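Local coordinates for carboxyvinyl-carboxyphosphonate phosphorylmutase (PDB 4IQD), which is a TIM-barrel protein of the phosphoenolpyruvate phosphomutase family, modelled with several bound molecules of pyruvic acid, at residues A58-S63 against G70-T75; V94-G99 against V111-A116. One frame throughout, in Å; residues are numbered along the deposited sequence.

Interaction 1 of 2, residues A58-S63 against G70-T75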
ATOM      1  N   ALA A  58      -8.492  -3.839   9.370  1.00 25.67           N
ATOM      2  CA  ALA A  58      -8.983  -2.489   9.143  1.00 25.36           C
ATOM      3  C   ALA A  58      -8.082  -1.732   8.179  1.00 29.34           C
ATOM      4  O   ALA A  58      -8.534  -1.254   7.139  1.00 32.12           O
ATOM      5  CB  ALA A  58      -9.090  -1.742  10.460  1.00 26.77           C
ATOM      6  N   ALA A  59      -6.805  -1.636   8.529  1.00 26.65           N
ATOM      7  CA  ALA A  59      -5.847  -0.901   7.713  1.00 25.62           C
ATOM      8  C   ALA A  59      -5.649  -1.558   6.355  1.00 23.90           C
ATOM      9  O   ALA A  59      -5.531  -0.873   5.337  1.00 21.26           O
ATOM     10  CB  ALA A  59      -4.524  -0.776   8.438  1.00 27.11           C
ATOM     11  N   TYR A  60      -5.612  -2.887   6.345  1.00 23.12           N
ATOM     12  CA  TYR A  60      -5.412  -3.616   5.103  1.00 23.41           C
ATOM     13  C   TYR A  60      -6.518  -3.304   4.118  1.00 22.69           C
ATOM     14  O   TYR A  60      -6.263  -2.838   3.013  1.00 27.57           O
ATOM     15  CB  TYR A  60      -5.364  -5.122   5.337  1.00 23.98           C
ATOM     16  CG  TYR A  60      -5.226  -5.894   4.045  1.00 26.07           C
ATOM     17  CD1 TYR A  60      -4.128  -5.698   3.220  1.00 30.93           C
ATOM     18  CD2 TYR A  60      -6.196  -6.803   3.643  1.00 26.05           C
ATOM     19  CE1 TYR A  60      -3.992  -6.389   2.034  1.00 33.02           C
ATOM     20  CE2 TYR A  60      -6.068  -7.503   2.457  1.00 28.07           C
ATOM     21  CZ  TYR A  60      -4.960  -7.292   1.656  1.00 32.63           C
ATOM     22  OH  TYR A  60      -4.817  -7.979   0.468  1.00 31.61           O
ATOM     23  N   THR A  61      -7.748  -3.560   4.534  1.00 22.98           N
ATOM     24  CA  THR A  61      -8.899  -3.343   3.677  1.00 23.98           C
ATOM     25  C   THR A  61      -8.962  -1.894   3.226  1.00 22.53           C
ATOM     26  O   THR A  61      -9.131  -1.617   2.042  1.00 24.83           O
ATOM     27  CB  THR A  61     -10.199  -3.718   4.395  1.00 26.60           C
ATOM     28  OG1 THR A  61     -10.259  -3.038   5.655  1.00 30.28           O
ATOM     29  CG2 THR A  61     -10.249  -5.216   4.635  1.00 18.29           C
ATOM     30  N   ALA A  62      -8.799  -0.977   4.173  1.00 20.86           N
ATOM     31  CA  ALA A  62      -8.824   0.445   3.861  1.00 20.09           C
ATOM     32  C   ALA A  62      -7.784   0.800   2.802  1.00 20.36           C
ATOM     33  O   ALA A  62      -8.046   1.632   1.939  1.00 22.93           O
ATOM     34  CB  ALA A  62      -8.615   1.270   5.115  1.00 18.46           C
ATOM     35  N   SER A  63      -6.618   0.158   2.864  1.00 22.14           N
ATOM     36  CA  SER A  63      -5.582   0.338   1.846  1.00 28.32           C
ATOM     37  C   SER A  63      -6.114  -0.028   0.469  1.00 24.98           C
ATOM     38  O   SER A  63      -5.915   0.703  -0.500  1.00 26.93           O
ATOM     39  CB  SER A  63      -4.350  -0.520   2.149  1.00 36.02           C
ATOM     40  OG  SER A  63      -3.800  -0.213   3.413  1.00 42.63           O
ATOM     41  N   GLY A  70     -15.190  -8.020   6.274  1.00 34.60           N
ATOM     42  CA  GLY A  70     -14.885  -9.418   6.024  1.00 33.09           C
ATOM     43  C   GLY A  70     -15.166  -9.873   4.605  1.00 32.45           C
ATOM     44  O   GLY A  70     -15.809 -10.900   4.392  1.00 31.27           O
ATOM     45  N   ILE A  71     -14.681  -9.110   3.631  1.00 35.22           N
ATOM     46  CA  ILE A  71     -14.870  -9.459   2.227  1.00 33.24           C
ATOM     47  C   ILE A  71     -13.543  -9.745   1.541  1.00 29.91           C
ATOM     48  O   ILE A  71     -13.502 -10.077   0.359  1.00 28.30           O
ATOM     49  CB  ILE A  71     -15.625  -8.359   1.468  1.00 34.84           C
ATOM     50  CG1 ILE A  71     -14.860  -7.037   1.554  1.00 32.94           C
ATOM     51  CG2 ILE A  71     -17.035  -8.216   2.021  1.00 35.79           C
ATOM     52  CD1 ILE A  71     -15.658  -5.832   1.115  1.00 33.56           C
ATOM     53  N   VAL A  72     -12.457  -9.612   2.292  1.00 27.62           N
ATOM     54  CA  VAL A  72     -11.156 -10.016   1.793  1.00 24.20           C
ATOM     55  C   VAL A  72     -10.960 -11.486   2.100  1.00 25.13           C
ATOM     56  O   VAL A  72     -11.634 -12.038   2.970  1.00 26.02           O
ATOM     57  CB  VAL A  72     -10.016  -9.199   2.419  1.00 25.32           C
ATOM     58  CG1 VAL A  72     -10.089  -7.752   1.961  1.00 25.73           C
ATOM     59  CG2 VAL A  72     -10.063  -9.300   3.932  1.00 20.71           C
ATOM     60  N   THR A  73     -10.044 -12.120   1.376  1.00 26.02           N
ATOM     61  CA  THR A  73      -9.805 -13.548   1.531  1.00 25.69           C
ATOM     62  C   THR A  73      -8.518 -13.805   2.298  1.00 22.92           C
ATOM     63  O   THR A  73      -7.666 -12.928   2.410  1.00 18.99           O
ATOM     64  CB  THR A  73      -9.711 -14.245   0.172  1.00 26.63           C
ATOM     65  OG1 THR A  73      -8.498 -13.853  -0.479  1.00 27.76           O
ATOM     66  CG2 THR A  73     -10.896 -13.874  -0.699  1.00 27.34           C
ATOM     67  N   SER A  74      -8.389 -15.017   2.828  1.00 25.73           N
ATOM     68  CA  SER A  74      -7.211 -15.399   3.591  1.00 27.45           C
ATOM     69  C   SER A  74      -5.969 -15.313   2.720  1.00 25.56           C
ATOM     70  O   SER A  74      -4.890 -14.982   3.203  1.00 27.14           O
ATOM     71  CB  SER A  74      -7.357 -16.820   4.130  1.00 30.08           C
ATOM     72  OG  SER A  74      -7.180 -17.773   3.096  1.00 33.77           O
ATOM     73  N   THR A  75      -6.137 -15.609   1.435  1.00 27.58           N
ATOM     74  CA  THR A  75      -5.038 -15.571   0.473  1.00 27.71           C
ATOM     75  C   THR A  75      -4.461 -14.164   0.338  1.00 31.39           C
ATOM     76  O   THR A  75      -3.243 -13.982   0.291  1.00 26.13           O
ATOM     77  CB  THR A  75      -5.496 -16.058  -0.917  1.00 28.60           C
ATOM     78  OG1 THR A  75      -6.012 -17.389  -0.815  1.00 27.53           O
ATOM     79  CG2 THR A  75      -4.332 -16.047  -1.902  1.00 31.38           C
TER
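The phenol ring of Tyr60 is the flat group of this contact, and Val72 reaches it obliquely from the 70-75 segment, its CG1 methyl 4.1 Å from Tyr60 CE2. The same methyl meets the neighbouring residue of the helix more closely, with Val72 CG1 3.7 Å from Thr61 CG2. Val72 CG2 also borders Thr61 CG2, at 4.1 Å. One valine thus serves two side chains: its side chain runs past that of Tyr60 in the opposite direction and crosses that of Thr61 at about a right angle. Thr61 is turned (chi1 53°) to send its methyl to Val72 while OG1 turns back to its own helix and bonds to Gly57 O, with Ala58 O also within reach of the same proton. Two residues on, Ser63 OG, tilted 34° out of the carbonyl plane, gives Ala59 O a hydrogen bond of 2.7 Å, and Ser63 N reaches that oxygen from the opposite face. Ala59 O is therefore gripped twice. Just past Val72, Thr73 is the N-cap of helix 74-88, its side chain capping a backbone N further on while Glu76 OE1 accepts from Thr73 N, a pairing consistent with a capping box. Val77 of that helix touches Val72, and Arg80 touches Tyr60. Ala58 touches a bound pyruvic acid, and the Tyr60 side chain is about 5 Å from one. No hydrogen bond crosses between the segments; short helix 57-63 and the entry to helix 74-88 meet through carbon alone, with little directional preference, whereas the hydroxyls of Thr61 and Ser63 are spent on carbonyls of their own helix.

Interaction 2 of 2, residues V94-G99 against V111-A116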
ATOM      1  N   VAL A  94      -0.727 -11.096  12.789  1.00 20.13           N
ATOM      2  CA  VAL A  94      -1.729 -10.850  11.770  1.00 18.26           C
ATOM      3  C   VAL A  94      -3.138 -11.071  12.292  1.00 19.83           C
ATOM      4  O   VAL A  94      -3.467 -12.139  12.798  1.00 22.86           O
ATOM      5  CB  VAL A  94      -1.503 -11.749  10.552  1.00 19.41           C
ATOM      6  CG1 VAL A  94      -2.638 -11.587   9.558  1.00 18.98           C
ATOM      7  CG2 VAL A  94      -0.166 -11.430   9.913  1.00 20.89           C
ATOM      8  N   ASP A  95      -3.963 -10.040  12.165  1.00 18.85           N
ATOM      9  CA  ASP A  95      -5.378 -10.141  12.471  1.00 17.14           C
ATOM     10  C   ASP A  95      -6.051 -11.007  11.416  1.00 18.73           C
ATOM     11  O   ASP A  95      -6.219 -10.585  10.272  1.00 18.86           O
ATOM     12  CB  ASP A  95      -6.003  -8.746  12.487  1.00 19.02           C
ATOM     13  CG  ASP A  95      -7.510  -8.774  12.694  1.00 28.99           C
ATOM     14  OD1 ASP A  95      -8.040  -9.806  13.157  1.00 34.17           O
ATOM     15  OD2 ASP A  95      -8.166  -7.751  12.404  1.00 31.72           O
ATOM     16  N   ILE A  96      -6.441 -12.218  11.798  1.00 17.41           N
ATOM     17  CA  ILE A  96      -7.116 -13.108  10.863  1.00 20.60           C
ATOM     18  C   ILE A  96      -8.626 -13.182  11.091  1.00 24.40           C
ATOM     19  O   ILE A  96      -9.271 -14.145  10.679  1.00 24.22           O
ATOM     20  CB  ILE A  96      -6.511 -14.528  10.884  1.00 21.70           C
ATOM     21  CG1 ILE A  96      -6.747 -15.202  12.235  1.00 22.98           C
ATOM     22  CG2 ILE A  96      -5.023 -14.470  10.564  1.00 22.12           C
ATOM     23  CD1 ILE A  96      -6.554 -16.701  12.204  1.00 23.14           C
ATOM     24  N   ASP A  97      -9.183 -12.154  11.723  1.00 25.39           N
ATOM     25  CA  ASP A  97     -10.611 -12.115  12.041  1.00 25.52           C
ATOM     26  C   ASP A  97     -11.062 -13.375  12.777  1.00 24.34           C
ATOM     27  O   ASP A  97     -10.625 -13.637  13.895  1.00 27.84           O
ATOM     28  CB  ASP A  97     -11.454 -11.905  10.778  1.00 32.94           C
ATOM     29  CG  ASP A  97     -11.197 -10.565  10.117  1.00 40.80           C
ATOM     30  OD1 ASP A  97     -10.795  -9.618  10.823  1.00 42.81           O
ATOM     31  OD2 ASP A  97     -11.404 -10.457   8.888  1.00 45.35           O
ATOM     32  N   THR A  98     -11.923 -14.161  12.139  1.00 20.88           N
ATOM     33  CA  THR A  98     -12.425 -15.388  12.745  1.00 20.84           C
ATOM     34  C   THR A  98     -11.893 -16.645  12.054  1.00 23.59           C
ATOM     35  O   THR A  98     -12.359 -17.751  12.320  1.00 23.66           O
ATOM     36  CB  THR A  98     -13.962 -15.422  12.744  1.00 25.81           C
ATOM     37  OG1 THR A  98     -14.435 -15.603  11.405  1.00 28.18           O
ATOM     38  CG2 THR A  98     -14.522 -14.123  13.301  1.00 24.62           C
ATOM     39  N   GLY A  99     -10.919 -16.470  11.166  1.00 21.75           N
ATOM     40  CA  GLY A  99     -10.312 -17.594  10.477  1.00 22.44           C
ATOM     41  C   GLY A  99     -10.856 -17.796   9.078  1.00 23.80           C
ATOM     42  O   GLY A  99     -10.532 -18.781   8.415  1.00 24.69           O
ATOM     43  N   VAL A 111      -2.029 -22.528   7.922  1.00 29.17           N
ATOM     44  CA  VAL A 111      -0.933 -23.002   7.087  1.00 26.85           C
ATOM     45  C   VAL A 111      -0.380 -21.871   6.238  1.00 23.45           C
ATOM     46  O   VAL A 111       0.832 -21.706   6.123  1.00 29.16           O
ATOM     47  CB  VAL A 111      -1.379 -24.129   6.148  1.00 31.53           C
ATOM     48  CG1 VAL A 111      -0.194 -24.648   5.353  1.00 36.08           C
ATOM     49  CG2 VAL A 111      -2.018 -25.249   6.935  1.00 32.32           C
ATOM     50  N   GLU A 112      -1.281 -21.096   5.644  1.00 23.22           N
ATOM     51  CA  GLU A 112      -0.893 -19.988   4.779  1.00 25.54           C
ATOM     52  C   GLU A 112      -0.069 -18.952   5.526  1.00 26.64           C
ATOM     53  O   GLU A 112       0.848 -18.358   4.966  1.00 34.02           O
ATOM     54  CB  GLU A 112      -2.126 -19.323   4.170  1.00 29.42           C
ATOM     55  CG  GLU A 112      -2.872 -20.181   3.167  1.00 34.53           C
ATOM     56  CD  GLU A 112      -4.131 -19.506   2.663  1.00 37.94           C
ATOM     57  OE1 GLU A 112      -4.722 -18.715   3.426  1.00 36.85           O
ATOM     58  OE2 GLU A 112      -4.523 -19.760   1.505  1.00 41.04           O
HETATM   59  N   MSE A 113      -0.396 -18.733   6.795  1.00 25.97           N
HETATM   60  CA  MSE A 113       0.343 -17.774   7.606  1.00 23.72           C
HETATM   61  C   MSE A 113       1.731 -18.304   7.969  1.00 22.93           C
HETATM   62  O   MSE A 113       2.701 -17.552   8.000  1.00 22.93           O
HETATM   63  CB  MSE A 113      -0.446 -17.404   8.864  1.00 20.21           C
HETATM   64  CG  MSE A 113      -1.788 -16.735   8.575  1.00 23.78           C
HETATM   65 SE   MSE A 113      -1.651 -15.078   7.541  0.70 31.35          SE
HETATM   66  CE  MSE A 113      -3.485 -14.963   6.900  1.00 18.32           C
ATOM     67  N   VAL A 114       1.824 -19.601   8.235  1.00 24.01           N
ATOM     68  CA  VAL A 114       3.111 -20.222   8.521  1.00 24.71           C
ATOM     69  C   VAL A 114       3.978 -20.174   7.275  1.00 30.63           C
ATOM     70  O   VAL A 114       5.181 -19.914   7.345  1.00 34.72           O
ATOM     71  CB  VAL A 114       2.945 -21.677   8.997  1.00 24.22           C
ATOM     72  CG1 VAL A 114       4.271 -22.416   8.952  1.00 23.72           C
ATOM     73  CG2 VAL A 114       2.357 -21.709  10.403  1.00 24.40           C
ATOM     74  N   GLU A 115       3.353 -20.407   6.126  1.00 30.57           N
ATOM     75  CA  GLU A 115       4.041 -20.298   4.849  1.00 31.32           C
ATOM     76  C   GLU A 115       4.577 -18.889   4.633  1.00 30.95           C
ATOM     77  O   GLU A 115       5.675 -18.709   4.110  1.00 35.25           O
ATOM     78  CB  GLU A 115       3.115 -20.692   3.704  1.00 33.21           C
ATOM     79  CG  GLU A 115       2.802 -22.174   3.658  1.00 34.82           C
ATOM     80  CD  GLU A 115       2.047 -22.564   2.409  1.00 34.77           C
ATOM     81  OE1 GLU A 115       1.376 -21.688   1.827  1.00 33.58           O
ATOM     82  OE2 GLU A 115       2.131 -23.741   2.004  1.00 36.38           O
ATOM     83  N   ALA A 116       3.809 -17.892   5.059  1.00 26.64           N
ATOM     84  CA  ALA A 116       4.228 -16.500   4.928  1.00 26.04           C
ATOM     85  C   ALA A 116       5.244 -16.116   6.001  1.00 27.15           C
ATOM     86  O   ALA A 116       5.697 -14.973   6.051  1.00 30.99           O
ATOM     87  CB  ALA A 116       3.022 -15.574   4.984  1.00 19.71           C
TER
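One selenomethionine, Met113, makes the whole helix side of this contact, meeting Val94 with its selenium and Ile96 with its terminal methyl. Met113 SE lies 4.2 Å from Val94 CG1, and Met113 CE is 4.0 Å from Ile96 CG2. A bend in the Met113 chain (chi2 -59°) helps set selenium and methyl against different residues: the side chain crosses Val94 at about a right angle but runs past Ile96 in the opposite direction. Val94 holds CG1 opposite its backbone N (chi1 174°), bringing that branch to the selenium. Val121 of the next strand touches both Ile96 and Met113, while Val77 and Ala81 of helix 74-88 touch Val94. Asp95, between the two apolar residues in sequence, touches a pyruvic acid in its pocket. Its OD1 accepts from Asp97 N at 3.0 Å, from 51° above the carboxylate plane, making an Asx turn. A type II' turn follows from Ile96 to Gly99, closed by Gly99 N to Ile96 O at 2.9 Å. The contact lies between strand 92-95, with the loop after it, and helix 103-115 of a beta-alpha-beta unit completed by strand 120-124 in the TIM barrel. Selenomethionine stands at a methionine position, and its flexible thioether-like chain packs on aliphatic branches by dispersion, with no hydrogen bond across; the Asp95 carboxylate takes no part, its OD1 engaged in the Asx turn and OD2 accepting weakly from Gly57 N.

Overall arrangement
From the N terminus, strand 53-55 leads into helix 57-63, and interaction 1 closes the short loop that carries the chain from there to the start of helix 74-88. That helix returns to strand 92-95, at whose end interaction 2 opens; it closes over the following loop and most of helix 103-115. The two are in series, neither nested nor crossed, with centres 12 Å apart. They nevertheless touch: Ser74 OG and Glu112 OE1, 2.7 Å apart, probably form a hydrogen bond, and Ser74 O packs on Met113 CE. Interaction 1 joins helix 57-63 to the entry of helix 74-88, interaction 2 the end of strand 92-95 to helix 103-115; Ala58 and Asp95 belong to one pyruvic acid pocket.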